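Local coordinates for protein Chains: A (PDB 6ZM9) that cleaves S-adenosyl methionine, as a phage-encoded SAM lyase, and holds the nucleoside 5'-deoxy-5'-methylthioadenosine in its pocket, at residues E30-D35 / N70-I75. Numbering follows the deposited sequence.
With MTA (5'-deoxy-5'-methylthioadenosine), chain F.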
ATOM      1  N   GLU A  30      -5.141  16.474  -1.408  1.00 12.57           N
ATOM      2  CA  GLU A  30      -5.688  17.168  -0.240  1.00 13.47           C
ATOM      3  C   GLU A  30      -7.193  17.364  -0.349  1.00 12.44           C
ATOM      4  O   GLU A  30      -7.896  17.356   0.673  1.00 12.84           O
ATOM      5  CB  GLU A  30      -4.984  18.493   0.031  1.00 15.94           C
ATOM      6  CG  GLU A  30      -5.077  18.881   1.527  1.00 18.99           C
ATOM      7  CD  GLU A  30      -4.272  17.986   2.502  1.00 20.00           C
ATOM      8  OE1 GLU A  30      -3.500  17.091   2.071  1.00 19.87           O
ATOM      9  OE2 GLU A  30      -4.410  18.186   3.732  1.00 24.21           O
ATOM     10  N   ASP A  31      -7.709  17.538  -1.573  1.00 12.29           N
ATOM     11  CA  ASP A  31      -9.155  17.613  -1.748  1.00 12.36           C
ATOM     12  C   ASP A  31      -9.819  16.329  -1.238  1.00 11.85           C
ATOM     13  O   ASP A  31     -10.861  16.375  -0.576  1.00 12.19           O
ATOM     14  CB  ASP A  31      -9.536  17.769  -3.230  1.00 12.83           C
ATOM     15  CG  ASP A  31      -9.011  19.033  -3.884  1.00 14.51           C
ATOM     16  OD1 ASP A  31      -8.713  20.034  -3.200  1.00 15.98           O
ATOM     17  OD2 ASP A  31      -8.967  19.011  -5.146  1.00 15.51           O
ATOM     18  N   VAL A  32      -9.242  15.167  -1.581  1.00 11.44           N
ATOM     19  CA  VAL A  32      -9.792  13.891  -1.138  1.00 11.71           C
ATOM     20  C   VAL A  32      -9.687  13.745   0.375  1.00 10.96           C
ATOM     21  O   VAL A  32     -10.620  13.251   1.017  1.00 11.41           O
ATOM     22  CB  VAL A  32      -9.118  12.731  -1.895  1.00 11.65           C
ATOM     23  CG1 VAL A  32      -9.579  11.401  -1.357  1.00 12.20           C
ATOM     24  CG2 VAL A  32      -9.411  12.840  -3.384  1.00 12.81           C
ATOM     25  N   VAL A  33      -8.561  14.168   0.965  1.00 11.37           N
ATOM     26  CA  VAL A  33      -8.402  14.150   2.423  1.00 11.59           C
ATOM     27  C   VAL A  33      -9.531  14.927   3.084  1.00 11.05           C
ATOM     28  O   VAL A  33     -10.224  14.431   3.978  1.00 12.21           O
ATOM     29  CB  VAL A  33      -7.028  14.712   2.830  1.00 12.23           C
ATOM     30  CG1 VAL A  33      -6.914  14.833   4.350  1.00 13.63           C
ATOM     31  CG2 VAL A  33      -5.887  13.826   2.303  1.00 13.64           C
ATOM     32  N   LYS A  34      -9.708  16.181   2.666  1.00 11.40           N
ATOM     33  CA  LYS A  34     -10.704  17.034   3.301  1.00 12.51           C
ATOM     34  C   LYS A  34     -12.112  16.488   3.106  1.00 12.43           C
ATOM     35  O   LYS A  34     -12.934  16.528   4.031  1.00 13.82           O
ATOM     36  CB  LYS A  34     -10.584  18.454   2.752  1.00 14.31           C
ATOM     37  CG  LYS A  34      -9.315  19.219   3.146  1.00 17.53           C
ATOM     38  CD  LYS A  34      -9.288  20.591   2.468  1.00 22.66           C
ATOM     39  CE  LYS A  34      -8.004  21.324   2.727  1.00 30.03           C
ATOM     40  NZ  LYS A  34      -7.834  21.515   4.183  1.00 35.25           N
ATOM     41  N   ASP A  35     -12.434  16.020   1.900  1.00 12.16           N
ATOM     42  CA  ASP A  35     -13.782  15.522   1.639  1.00 12.66           C
ATOM     43  C   ASP A  35     -14.049  14.259   2.447  1.00 12.78           C
ATOM     44  O   ASP A  35     -15.160  14.082   2.972  1.00 13.61           O
ATOM     45  CB  ASP A  35     -13.980  15.288   0.141  1.00 13.44           C
ATOM     46  CG  ASP A  35     -15.435  15.242  -0.266  1.00 16.55           C
ATOM     47  OD1 ASP A  35     -16.202  16.120   0.164  1.00 19.40           O
ATOM     48  OD2 ASP A  35     -15.801  14.333  -1.038  1.00 15.66           O
ATOM     49  N   ASN A  70      -3.242  11.258 -11.819  1.00 11.69           N
ATOM     50  CA  ASN A  70      -2.983  11.151 -10.395  1.00 11.02           C
ATOM     51  C   ASN A  70      -4.204  10.526  -9.727  1.00 11.10           C
ATOM     52  O   ASN A  70      -5.336  10.736 -10.159  1.00 12.30           O
ATOM     53  CB  ASN A  70      -2.750  12.526  -9.785  1.00 12.19           C
ATOM     54  CG  ASN A  70      -1.489  13.182 -10.277  1.00 13.77           C
ATOM     55  OD1 ASN A  70      -0.520  12.525 -10.666  1.00 15.99           O
ATOM     56  ND2 ASN A  70      -1.476  14.503 -10.227  1.00 18.43           N
ATOM     57  N   SER A  71      -3.968   9.739  -8.682  1.00 10.55           N
ATOM     58  CA  SER A  71      -5.060   9.138  -7.941  1.00 10.73           C
ATOM     59  C   SER A  71      -4.664   9.013  -6.476  1.00 10.68           C
ATOM     60  O   SER A  71      -3.541   9.334  -6.078  1.00 10.88           O
ATOM     61  CB  SER A  71      -5.483   7.788  -8.525  1.00 11.68           C
ATOM     62  OG  SER A  71      -4.437   6.848  -8.423  1.00 11.94           O
ATOM     63  N   VAL A  72      -5.621   8.560  -5.664  1.00  9.85           N
ATOM     64  CA  VAL A  72      -5.441   8.445  -4.224  1.00 10.79           C
ATOM     65  C   VAL A  72      -5.902   7.062  -3.805  1.00 10.08           C
ATOM     66  O   VAL A  72      -6.985   6.617  -4.204  1.00 10.91           O
ATOM     67  CB  VAL A  72      -6.239   9.507  -3.440  1.00 10.67           C
ATOM     68  CG1 VAL A  72      -6.004   9.365  -1.927  1.00 11.19           C
ATOM     69  CG2 VAL A  72      -5.868  10.888  -3.921  1.00 13.02           C
ATOM     70  N   GLN A  73      -5.088   6.391  -3.004  1.00  9.79           N
ATOM     71  CA  GLN A  73      -5.497   5.183  -2.302  1.00  9.28           C
ATOM     72  C   GLN A  73      -5.750   5.546  -0.841  1.00 10.00           C
ATOM     73  O   GLN A  73      -4.828   5.974  -0.135  1.00 11.05           O
ATOM     74  CB  GLN A  73      -4.418   4.107  -2.430  1.00 11.71           C
ATOM     75  CG  GLN A  73      -4.760   2.828  -1.681  1.00 14.38           C
ATOM     76  CD  GLN A  73      -3.642   1.808  -1.626  1.00 18.87           C
ATOM     77  OE1 GLN A  73      -3.698   0.883  -0.823  1.00 24.27           O
ATOM     78  NE2 GLN A  73      -2.667   1.933  -2.512  1.00 19.21           N
ATOM     79  N   ILE A  74      -6.995   5.379  -0.398  1.00  9.94           N
ATOM     80  CA  ILE A  74      -7.379   5.614   0.990  1.00 10.15           C
ATOM     81  C   ILE A  74      -7.292   4.286   1.719  1.00 10.73           C
ATOM     82  O   ILE A  74      -7.871   3.290   1.265  1.00 11.94           O
ATOM     83  CB  ILE A  74      -8.813   6.177   1.079  1.00 10.37           C
ATOM     84  CG1 ILE A  74      -9.001   7.375   0.146  1.00 11.35           C
ATOM     85  CG2 ILE A  74      -9.141   6.540   2.543  1.00 12.07           C
ATOM     86  CD1 ILE A  74     -10.432   7.915   0.115  1.00 11.42           C
ATOM     87  N   ILE A  75      -6.566   4.262   2.838  1.00 10.88           N
ATOM     88  CA  ILE A  75      -6.386   3.056   3.646  1.00 10.57           C
ATOM     89  C   ILE A  75      -7.056   3.311   4.990  1.00 10.64           C
ATOM     90  O   ILE A  75      -6.677   4.246   5.708  1.00 10.96           O
ATOM     91  CB  ILE A  75      -4.901   2.712   3.837  1.00 12.61           C
ATOM     92  CG1 ILE A  75      -4.221   2.532   2.481  1.00 14.46           C
ATOM     93  CG2 ILE A  75      -4.747   1.476   4.709  1.00 14.28           C
ATOM     94  CD1 ILE A  75      -2.699   2.476   2.548  1.00 20.57           C
TER
HETATM   95  CS  MTA F 205     -11.112   3.255 -10.680  1.00 14.71           C
HETATM   96  S5' MTA F 205     -10.156   4.465 -11.537  1.00 13.84           S
HETATM   97  C5' MTA F 205      -9.336   5.289 -10.161  1.00 12.53           C
HETATM   98  C4' MTA F 205      -7.980   4.731  -9.776  1.00 12.04           C
HETATM   99  O4' MTA F 205      -8.128   3.350  -9.409  1.00 11.58           O
HETATM  100  C2' MTA F 205      -5.933   3.675 -10.314  1.00 11.25           C
HETATM  101  O2' MTA F 205      -5.100   4.299  -9.351  1.00 11.88           O
HETATM  102  C3' MTA F 205      -6.898   4.735 -10.855  1.00 11.70           C
HETATM  103  O3' MTA F 205      -6.289   6.002 -11.035  1.00 12.81           O
HETATM  104  C1' MTA F 205      -6.895   2.683  -9.643  1.00 11.07           C
HETATM  105  N9  MTA F 205      -7.150   1.497 -10.447  1.00 11.14           N
HETATM  106  C8  MTA F 205      -8.063   1.325 -11.456  1.00 12.30           C
HETATM  107  N7  MTA F 205      -8.127   0.101 -11.925  1.00 13.43           N
HETATM  108  C5  MTA F 205      -7.180  -0.585 -11.175  1.00 11.51           C
HETATM  109  C6  MTA F 205      -6.807  -1.943 -11.123  1.00 13.02           C
HETATM  110  N6  MTA F 205      -7.364  -2.906 -11.871  1.00 13.16           N
HETATM  111  N1  MTA F 205      -5.861  -2.298 -10.220  1.00 13.22           N
HETATM  112  C2  MTA F 205      -5.338  -1.354  -9.427  1.00 12.11           C
HETATM  113  N3  MTA F 205      -5.626  -0.057  -9.370  1.00 11.08           N
HETATM  114  C4  MTA F 205      -6.563   0.271 -10.274  1.00 10.98           C
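V32 of helix 29-43 presses its two methyl branches onto V72 and I74, which point to the same face of strand 66-77 because they are two residues apart. With CG1 anti to the backbone N (chi1 175°), V32 spreads its methyls over both strand residues. CG2 lies 4.1 Å from CG2 of V72, while CG1 meets CD1 of I74 at 3.9 Å. The valines, coming from opposite sides, overlap offset at their methyls; I74 instead brings only the end of its longer chain, CD1 standing anti to CA (chi2 176°), across to the helix. Short branched valines suit the place where the backbones come nearest, the CA atoms of V32 and V72 being 7.6 Å apart, and isoleucine has the additional carbon needed to bridge a wider gap. The packing is wholly apolar and buried, and L19, F51, F102 and L98 continue it around the three side chains. On the other face of the strand, S71 turns its OG toward the nucleoside, where a 2.8 Å hydrogen bond joins S71 OG to O2' of the bound MTA. Q54 NE2 also bonds to that OG, a second grip that should help fix the hydroxyl's direction. The arrangement is a helix packed on an antiparallel sheet, one strand giving V72 and I74 to the core under the helix and S71, opposite, to the nucleoside pocket.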